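Local coordinates for protein hydroxymethyldihydropterin pyrophosphokinase-dihydropteroate synthase, putative (Plasmodium vivax, PDB 5Z79) that probably carries out two successive steps of folate synthesis, pyrophosphorylating hydroxymethyldihydropterin and then condensing the product with 4-aminobenzoate to give dihydropteroate, at residues 115-129 and 211-223. Numbering follows the deposited sequence.
Sequences KINESIIREVSVEDY and LFFNNYTIFEKSI
Ile-116 begins the run: its CD1 meets OD1 of Asn-214, the two side chains crossing at about a right angle, while ND2 of that asparagine is hydrogen-bonded to Asn-13 on the neighbouring strand 13-21. Asn-214 belongs to a type II' turn, Phe-213 to Tyr-216, that follows the outer strand 207-213 of the HPPK sheet, and the loop 115-125 drapes over this turn and the short strand 218-220 before entering helix 126-146. Asn-117 O accepts a hydrogen bond of 2.7 Å from Tyr-216 OH; the oxygen lies at the ring's edge, but the hydroxyl comes from above the carbonyl plane. Ser-119 sets CB over the centre of one face of the Tyr-216 ring, 3.6 Å from its centroid, a CH-pi contact, while Asn-214 CB covers the opposite face nearer the rim. Ile-121 lays CG2 against CG2 of Ile-218 and rests also on Leu-175 and Leu-262. The bend of Arg-122 at chi3 (103°) brings NE to Glu-220 OE2 at 3.0 Å in a salt bridge using the syn lone pair; the carboxylate stands nearly upright, 87° from the guanidinium plane, and Val-124 CG2 covers one face of the guanidinium. Glu-123, extended beyond CG, reaches across so that OE1 accepts a hydrogen bond from Thr-217 N through its anti lone pair, while Val-124 N donates to Thr-217 O at 3.0 Å: both polar backbone atoms of Thr-217 are held by consecutive residues. Ser-125 caps the helix through OG, which accepts from Asp-128 N. One turn in, Tyr-129 OH is hydrogen-bonded to Pro-265 O and the ring meets Phe-219, whose side chain is about 7 Å from the bound ATP analogue; here Tyr-129 CD1 lies at the edge of the Phe-219 ring, 4.4 Å from CD2.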
loop_
_atom_site.group_PDB
_atom_site.type_symbol
_atom_site.label_atom_id
_atom_site.label_comp_id
_atom_site.label_asym_id
_atom_site.label_seq_id
_atom_site.Cartn_x
_atom_site.Cartn_y
_atom_site.Cartn_z
ATOM N N LYS A 115 -6.570 51.812 -0.416
ATOM C CA LYS A 115 -5.543 52.640 -1.024
ATOM C C LYS A 115 -4.288 52.604 -0.180
ATOM O O LYS A 115 -4.359 52.548 1.047
ATOM C CB LYS A 115 -6.065 54.094 -1.128
ATOM C CG LYS A 115 -5.305 54.968 -2.110
ATOM C CD LYS A 115 -5.813 56.396 -2.069
ATOM C CE LYS A 115 -5.188 57.201 -0.930
ATOM N NZ LYS A 115 -5.962 58.455 -0.646
ATOM N N ILE A 116 -3.139 52.639 -0.835
ATOM C CA ILE A 116 -1.890 52.822 -0.114
ATOM C C ILE A 116 -1.341 54.238 -0.382
ATOM O O ILE A 116 -1.146 55.002 0.543
ATOM C CB ILE A 116 -0.866 51.716 -0.474
ATOM C CG1 ILE A 116 -1.292 50.368 0.140
ATOM C CG2 ILE A 116 0.525 52.106 0.037
ATOM C CD1 ILE A 116 -0.359 49.192 -0.122
ATOM N N ASN A 117 -1.075 54.518 -1.660
ATOM C CA ASN A 117 -0.666 55.809 -2.205
ATOM C C ASN A 117 -1.505 56.099 -3.438
ATOM O O ASN A 117 -1.958 55.174 -4.097
ATOM C CB ASN A 117 0.783 55.769 -2.682
ATOM C CG ASN A 117 1.781 55.607 -1.556
ATOM O OD1 ASN A 117 1.468 55.875 -0.399
ATOM N ND2 ASN A 117 3.002 55.178 -1.894
ATOM N N GLU A 118 -1.664 57.377 -3.778
ATOM C CA GLU A 118 -2.445 57.801 -4.963
ATOM C C GLU A 118 -1.667 57.402 -6.212
ATOM O O GLU A 118 -0.429 57.452 -6.214
ATOM C CB GLU A 118 -2.614 59.315 -4.965
ATOM C CG GLU A 118 -3.271 59.887 -3.723
ATOM C CD GLU A 118 -4.783 59.758 -3.782
ATOM O OE1 GLU A 118 -5.291 58.921 -4.562
ATOM O OE2 GLU A 118 -5.475 60.519 -3.062
ATOM N N SER A 119 -2.353 57.002 -7.272
ATOM C CA SER A 119 -1.615 56.623 -8.465
ATOM C C SER A 119 -1.030 57.838 -9.138
ATOM O O SER A 119 -1.777 58.684 -9.602
ATOM C CB SER A 119 -2.503 55.872 -9.468
ATOM O OG SER A 119 -1.742 55.467 -10.598
ATOM N N ILE A 120 0.291 57.927 -9.213
ATOM C CA ILE A 120 0.898 58.915 -10.084
ATOM C C ILE A 120 0.330 58.734 -11.471
ATOM O O ILE A 120 -0.267 59.668 -12.005
ATOM C CB ILE A 120 2.424 58.820 -10.167
ATOM C CG1 ILE A 120 3.085 59.489 -8.945
ATOM C CG2 ILE A 120 2.934 59.508 -11.425
ATOM C CD1 ILE A 120 3.507 58.527 -7.848
ATOM N N ILE A 121 0.491 57.542 -12.045
ATOM C CA ILE A 121 -0.032 57.271 -13.389
ATOM C C ILE A 121 -1.576 57.281 -13.459
ATOM O O ILE A 121 -2.252 56.871 -12.526
ATOM C CB ILE A 121 0.546 55.943 -13.961
ATOM C CG1 ILE A 121 2.000 56.131 -14.291
ATOM C CG2 ILE A 121 -0.159 55.512 -15.254
ATOM C CD1 ILE A 121 2.691 54.824 -14.511
ATOM N N ARG A 122 -2.097 57.737 -14.595
ATOM C CA ARG A 122 -3.541 57.815 -14.859
ATOM C C ARG A 122 -4.285 56.466 -14.688
ATOM O O ARG A 122 -4.000 55.492 -15.385
ATOM C CB ARG A 122 -3.762 58.406 -16.274
ATOM C CG ARG A 122 -5.198 58.431 -16.764
ATOM C CD ARG A 122 -5.302 58.821 -18.239
ATOM N NE ARG A 122 -5.549 57.689 -19.168
ATOM C CZ ARG A 122 -6.718 57.383 -19.766
ATOM N NH1 ARG A 122 -7.819 58.106 -19.555
ATOM N NH2 ARG A 122 -6.787 56.338 -20.596
ATOM N N GLU A 123 -5.240 56.432 -13.762
ATOM C CA GLU A 123 -6.160 55.306 -13.594
ATOM C C GLU A 123 -7.320 55.349 -14.609
ATOM O O GLU A 123 -7.529 56.328 -15.284
ATOM C CB GLU A 123 -6.704 55.260 -12.156
ATOM C CG GLU A 123 -5.740 54.649 -11.149
ATOM C CD GLU A 123 -6.431 54.181 -9.863
ATOM O OE1 GLU A 123 -6.732 52.954 -9.715
ATOM O OE2 GLU A 123 -6.694 55.054 -8.997
ATOM N N VAL A 124 -8.075 54.272 -14.690
ATOM C CA VAL A 124 -9.091 54.068 -15.715
ATOM C C VAL A 124 -10.288 53.355 -15.054
ATOM O O VAL A 124 -10.109 52.643 -14.053
ATOM C CB VAL A 124 -8.484 53.231 -16.871
ATOM C CG1 VAL A 124 -9.538 52.601 -17.760
ATOM C CG2 VAL A 124 -7.528 54.075 -17.701
ATOM N N SER A 125 -11.504 53.565 -15.573
ATOM C CA SER A 125 -12.682 52.905 -15.006
ATOM C C SER A 125 -12.677 51.425 -15.318
ATOM O O SER A 125 -12.066 50.970 -16.294
ATOM C CB SER A 125 -13.964 53.482 -15.547
ATOM O OG SER A 125 -14.343 52.806 -16.724
ATOM N N VAL A 126 -13.382 50.668 -14.489
ATOM C CA VAL A 126 -13.387 49.222 -14.629
ATOM C C VAL A 126 -13.968 48.836 -15.974
ATOM O O VAL A 126 -13.476 47.933 -16.608
ATOM C CB VAL A 126 -14.153 48.530 -13.488
ATOM C CG1 VAL A 126 -14.399 47.062 -13.807
ATOM C CG2 VAL A 126 -13.376 48.651 -12.188
ATOM N N GLU A 127 -15.000 49.526 -16.431
ATOM C CA GLU A 127 -15.549 49.169 -17.725
ATOM C C GLU A 127 -14.573 49.492 -18.887
ATOM O O GLU A 127 -14.500 48.728 -19.846
ATOM C CB GLU A 127 -16.970 49.725 -17.937
ATOM C CG GLU A 127 -17.223 51.128 -17.399
ATOM C CD GLU A 127 -18.428 51.836 -18.021
ATOM O OE1 GLU A 127 -18.667 51.705 -19.251
ATOM O OE2 GLU A 127 -19.124 52.548 -17.266
ATOM N N ASP A 128 -13.807 50.579 -18.817
ATOM C CA ASP A 128 -12.881 50.889 -19.912
ATOM C C ASP A 128 -11.744 49.924 -19.886
ATOM O O ASP A 128 -11.277 49.516 -20.932
ATOM C CB ASP A 128 -12.332 52.304 -19.841
ATOM C CG ASP A 128 -13.389 53.336 -20.045
ATOM O OD1 ASP A 128 -14.465 52.999 -20.579
ATOM O OD2 ASP A 128 -13.157 54.495 -19.660
ATOM N N TYR A 129 -11.299 49.559 -18.697
ATOM C CA TYR A 129 -10.270 48.556 -18.580
ATOM C C TYR A 129 -10.624 47.214 -19.288
ATOM O O TYR A 129 -9.815 46.655 -20.058
ATOM C CB TYR A 129 -9.992 48.295 -17.105
ATOM C CG TYR A 129 -9.024 47.177 -16.891
ATOM C CD1 TYR A 129 -7.664 47.409 -16.939
ATOM C CD2 TYR A 129 -9.470 45.867 -16.680
ATOM C CE1 TYR A 129 -6.761 46.373 -16.775
ATOM C CE2 TYR A 129 -8.569 44.821 -16.502
ATOM C CZ TYR A 129 -7.219 45.088 -16.556
ATOM O OH TYR A 129 -6.312 44.103 -16.394
ATOM N N LEU A 211 1.491 41.794 -12.078
ATOM C CA LEU A 211 0.156 41.278 -12.055
ATOM C C LEU A 211 -0.713 42.269 -11.340
ATOM O O LEU A 211 -1.787 42.577 -11.802
ATOM C CB LEU A 211 0.133 39.976 -11.287
ATOM C CG LEU A 211 0.931 38.801 -11.843
ATOM C CD1 LEU A 211 0.710 37.609 -10.935
ATOM C CD2 LEU A 211 0.539 38.471 -13.274
ATOM N N PHE A 212 -0.250 42.755 -10.189
ATOM C CA PHE A 212 -0.950 43.779 -9.419
ATOM C C PHE A 212 0.059 44.769 -8.936
ATOM O O PHE A 212 1.199 44.403 -8.666
ATOM C CB PHE A 212 -1.656 43.192 -8.205
ATOM C CG PHE A 212 -2.861 42.377 -8.544
ATOM C CD1 PHE A 212 -4.002 42.978 -9.071
ATOM C CD2 PHE A 212 -2.864 41.032 -8.342
ATOM C CE1 PHE A 212 -5.119 42.255 -9.388
ATOM C CE2 PHE A 212 -3.979 40.286 -8.657
ATOM C CZ PHE A 212 -5.113 40.901 -9.178
ATOM N N PHE A 213 -0.373 46.027 -8.852
ATOM C CA PHE A 213 0.410 47.092 -8.219
ATOM C C PHE A 213 -0.598 47.889 -7.463
ATOM O O PHE A 213 -1.470 48.511 -8.044
ATOM C CB PHE A 213 1.111 47.956 -9.246
ATOM C CG PHE A 213 2.188 48.829 -8.685
ATOM C CD1 PHE A 213 1.879 50.005 -8.006
ATOM C CD2 PHE A 213 3.527 48.519 -8.890
ATOM C CE1 PHE A 213 2.892 50.830 -7.518
ATOM C CE2 PHE A 213 4.541 49.334 -8.398
ATOM C CZ PHE A 213 4.224 50.489 -7.706
ATOM N N ASN A 214 -0.664 47.595 -6.200
ATOM C CA ASN A 214 -1.615 48.246 -5.350
ATOM C C ASN A 214 -3.016 47.957 -5.821
ATOM O O ASN A 214 -3.256 47.080 -6.593
ATOM C CB ASN A 214 -1.374 49.734 -5.337
ATOM C CG ASN A 214 -0.290 50.152 -4.395
ATOM O OD1 ASN A 214 -0.032 49.531 -3.405
ATOM N ND2 ASN A 214 0.321 51.231 -4.700
ATOM N N ASN A 215 -3.958 48.749 -5.377
ATOM C CA ASN A 215 -5.313 48.609 -5.887
ATOM C C ASN A 215 -5.544 49.201 -7.287
ATOM O O ASN A 215 -6.684 49.215 -7.764
ATOM C CB ASN A 215 -6.302 49.257 -4.894
ATOM C CG ASN A 215 -6.075 50.763 -4.694
ATOM O OD1 ASN A 215 -4.951 51.247 -4.588
ATOM N ND2 ASN A 215 -7.157 51.499 -4.602
ATOM N N TYR A 216 -4.480 49.670 -7.941
ATOM C CA TYR A 216 -4.624 50.499 -9.141
ATOM C C TYR A 216 -5.242 49.722 -10.290
ATOM O O TYR A 216 -5.027 48.517 -10.410
ATOM C CB TYR A 216 -3.275 51.096 -9.608
ATOM C CG TYR A 216 -2.485 51.970 -8.621
ATOM C CD1 TYR A 216 -3.045 52.452 -7.455
ATOM C CD2 TYR A 216 -1.168 52.327 -8.905
ATOM C CE1 TYR A 216 -2.305 53.219 -6.580
ATOM C CE2 TYR A 216 -0.424 53.110 -8.048
ATOM C CZ TYR A 216 -0.991 53.560 -6.880
ATOM O OH TYR A 216 -0.240 54.358 -6.018
ATOM N N THR A 217 -6.019 50.437 -11.101
ATOM C CA THR A 217 -6.603 49.944 -12.342
ATOM C C THR A 217 -6.132 50.849 -13.444
ATOM O O THR A 217 -6.560 51.956 -13.518
ATOM C CB THR A 217 -8.142 50.042 -12.329
ATOM O OG1 THR A 217 -8.691 49.126 -11.375
ATOM C CG2 THR A 217 -8.734 49.718 -13.696
ATOM N N ILE A 218 -5.270 50.365 -14.317
ATOM C CA ILE A 218 -4.554 51.213 -15.272
ATOM C C ILE A 218 -4.550 50.595 -16.686
ATOM O O ILE A 218 -4.314 49.407 -16.846
ATOM C CB ILE A 218 -3.076 51.397 -14.795
ATOM C CG1 ILE A 218 -3.019 52.230 -13.502
ATOM C CG2 ILE A 218 -2.203 51.978 -15.905
ATOM C CD1 ILE A 218 -1.726 52.146 -12.739
ATOM N N PHE A 219 -4.784 51.414 -17.705
ATOM C CA PHE A 219 -4.507 51.018 -19.086
ATOM C C PHE A 219 -3.972 52.171 -19.954
ATOM O O PHE A 219 -4.716 53.050 -20.377
ATOM C CB PHE A 219 -5.740 50.407 -19.718
ATOM C CG PHE A 219 -5.434 49.509 -20.879
ATOM C CD1 PHE A 219 -4.978 50.027 -22.085
ATOM C CD2 PHE A 219 -5.607 48.158 -20.771
ATOM C CE1 PHE A 219 -4.701 49.212 -23.161
ATOM C CE2 PHE A 219 -5.334 47.334 -21.842
ATOM C CZ PHE A 219 -4.881 47.863 -23.040
ATOM N N GLU A 220 -2.667 52.140 -20.209
ATOM C CA GLU A 220 -2.014 53.105 -21.062
ATOM C C GLU A 220 -1.652 52.380 -22.335
ATOM O O GLU A 220 -0.845 51.486 -22.321
ATOM C CB GLU A 220 -0.791 53.730 -20.361
ATOM C CG GLU A 220 -1.144 54.655 -19.196
ATOM C CD GLU A 220 -2.128 55.776 -19.556
ATOM O OE1 GLU A 220 -1.821 56.565 -20.464
ATOM O OE2 GLU A 220 -3.212 55.863 -18.932
ATOM N N LYS A 221 -2.272 52.789 -23.433
ATOM C CA LYS A 221 -2.400 51.964 -24.637
ATOM C C LYS A 221 -1.170 51.985 -25.498
ATOM O O LYS A 221 -0.885 50.991 -26.169
ATOM C CB LYS A 221 -3.585 52.406 -25.515
ATOM C CG LYS A 221 -4.969 51.988 -25.042
ATOM C CD LYS A 221 -6.047 52.900 -25.610
ATOM C CE LYS A 221 -6.016 54.250 -24.879
ATOM N NZ LYS A 221 -6.620 55.390 -25.639
ATOM N N SER A 222 -0.473 53.114 -25.527
ATOM C CA SER A 222 0.669 53.254 -26.408
ATOM C C SER A 222 1.735 54.109 -25.774
ATOM O O SER A 222 1.739 55.311 -25.945
ATOM C CB SER A 222 0.243 53.849 -27.737
ATOM O OG SER A 222 1.327 53.817 -28.648
ATOM N N ILE A 223 2.629 53.467 -25.033
ATOM C CA ILE A 223 3.736 54.113 -24.321
ATOM C C ILE A 223 4.965 54.171 -25.206
ATOM O O ILE A 223 5.289 53.170 -25.831
ATOM C CB ILE A 223 4.082 53.281 -23.084
ATOM C CG1 ILE A 223 2.907 53.302 -22.130
ATOM C CG2 ILE A 223 5.319 53.807 -22.380
ATOM C CD1 ILE A 223 3.228 52.653 -20.814
#